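Local coordinates for alpha-1,2-Mannosidase (Trichoderma reesei, PDB 1HCU), which probably trims alpha-1,2-linked mannose residues from high-mannose N-glycans, as a calcium-dependent hydrolase of glycosyl hydrolase family 47, at residues A[146-149]-A[154-157]. Residues are numbered along the deposited sequence; the frame is centred on the assembly and turned at random.
Sequences VAFT and VPDP
Pro-155 rests its CB over one face of the Phe-148 ring, a CH-pi contact in which that carbon stands 4.2 Å from the centroid of the Phe-148 ring. The contact closes a short chain reversal in this glycosyl hydrolase family 47 enzyme, where the chain leaves helix 127-144, passes through a 3-10 segment and turns back before strand 158-160. Phe-148 has its CG anti to the carbonyl carbon (chi1 -57°), which carries the ring toward the proline; CE2 of Phe-148 comes closest, 3.7 Å from CB of Pro-155. A proline suits this place because its compact ring offers a carbon to the aromatic face and has no N-H to satisfy.

The small Ala-147 lets the backbones draw close. The carbonyl O of Ala-147 accepts the hydrogen bond from N of Asp-156 at 2.8 Å, the donor tilted 34° from the carbonyl plane. The same O of Ala-147 meets CA of Pro-155 in a CA-H...O contact of 3.2 Å. Within 146-149, O of Val-146 accepts hydrogen bonds from both N and OG1 of Thr-149, fastening the end of the 3-10 turn.

Farther out, Trp-185 meets Phe-148 edge-to-face, a flat ring serving both partners, and Ile-178 and Leu-181 pack on Pro-155. Asp-156 turns its carboxylate away from 146-149, its CG anti to the backbone N. A carboxylate suits this buried place because its two oxygens accept several donors: OD1 forms a salt bridge with Arg-167 and accepts from the backbone N of Gly-169 and Ala-170, while OD2 is hydrogen-bonded to Ser-168 OG and Thr-158 N.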
loop_
_atom_site.group_PDB
_atom_site.type_symbol
_atom_site.label_atom_id
_atom_site.label_comp_id
_atom_site.label_asym_id
_atom_site.label_seq_id
_atom_site.Cartn_x
_atom_site.Cartn_y
_atom_site.Cartn_z
ATOM N N VAL A 146 23.016 -3.446 -2.476
ATOM C CA VAL A 146 23.714 -4.581 -3.097
ATOM C C VAL A 146 22.754 -5.307 -4.051
ATOM O O VAL A 146 23.174 -6.052 -4.938
ATOM C CB VAL A 146 24.265 -5.586 -2.022
ATOM C CG1 VAL A 146 23.135 -6.440 -1.433
ATOM C CG2 VAL A 146 25.348 -6.460 -2.633
ATOM N N ALA A 147 21.463 -5.061 -3.862
ATOM C CA ALA A 147 20.416 -5.651 -4.683
ATOM C C ALA A 147 20.550 -5.245 -6.153
ATOM O O ALA A 147 20.158 -5.994 -7.054
ATOM C CB ALA A 147 19.050 -5.218 -4.157
ATOM N N PHE A 148 21.097 -4.056 -6.391
ATOM C CA PHE A 148 21.264 -3.560 -7.747
ATOM C C PHE A 148 22.549 -3.985 -8.435
ATOM O O PHE A 148 22.833 -3.515 -9.542
ATOM C CB PHE A 148 21.187 -2.037 -7.775
ATOM C CG PHE A 148 19.914 -1.486 -7.214
ATOM C CD1 PHE A 148 19.808 -1.186 -5.859
ATOM C CD2 PHE A 148 18.813 -1.277 -8.037
ATOM C CE1 PHE A 148 18.630 -0.685 -5.337
ATOM C CE2 PHE A 148 17.629 -0.777 -7.522
ATOM C CZ PHE A 148 17.538 -0.479 -6.167
ATOM N N THR A 149 23.324 -4.863 -7.801
ATOM C CA THR A 149 24.583 -5.313 -8.397
ATOM C C THR A 149 24.390 -6.473 -9.372
ATOM O O THR A 149 25.203 -7.401 -9.430
ATOM C CB THR A 149 25.636 -5.733 -7.321
ATOM O OG1 THR A 149 25.098 -6.756 -6.473
ATOM C CG2 THR A 149 26.063 -4.533 -6.490
ATOM N N VAL A 154 18.713 -4.424 -12.785
ATOM C CA VAL A 154 17.392 -4.752 -12.254
ATOM C C VAL A 154 17.684 -5.354 -10.890
ATOM O O VAL A 154 18.432 -6.336 -10.779
ATOM C CB VAL A 154 16.641 -5.808 -13.122
ATOM C CG1 VAL A 154 15.333 -6.223 -12.441
ATOM C CG2 VAL A 154 16.355 -5.245 -14.501
ATOM N N PRO A 155 17.101 -4.781 -9.831
ATOM C CA PRO A 155 17.322 -5.273 -8.468
ATOM C C PRO A 155 16.968 -6.736 -8.227
ATOM O O PRO A 155 16.006 -7.260 -8.786
ATOM C CB PRO A 155 16.463 -4.334 -7.623
ATOM C CG PRO A 155 15.320 -4.045 -8.547
ATOM C CD PRO A 155 16.034 -3.769 -9.848
ATOM N N ASP A 156 17.772 -7.383 -7.392
ATOM C CA ASP A 156 17.560 -8.764 -6.989
ATOM C C ASP A 156 16.570 -8.555 -5.840
ATOM O O ASP A 156 16.784 -7.689 -5.003
ATOM C CB ASP A 156 18.879 -9.338 -6.467
ATOM C CG ASP A 156 18.775 -10.790 -6.050
ATOM O OD1 ASP A 156 19.656 -11.572 -6.471
ATOM O OD2 ASP A 156 17.840 -11.148 -5.296
ATOM N N PRO A 157 15.475 -9.332 -5.795
ATOM C CA PRO A 157 14.443 -9.229 -4.754
ATOM C C PRO A 157 14.869 -9.539 -3.315
ATOM O O PRO A 157 14.256 -9.055 -2.358
ATOM C CB PRO A 157 13.369 -10.195 -5.246
ATOM C CG PRO A 157 14.174 -11.276 -5.897
ATOM C CD PRO A 157 15.207 -10.477 -6.688
#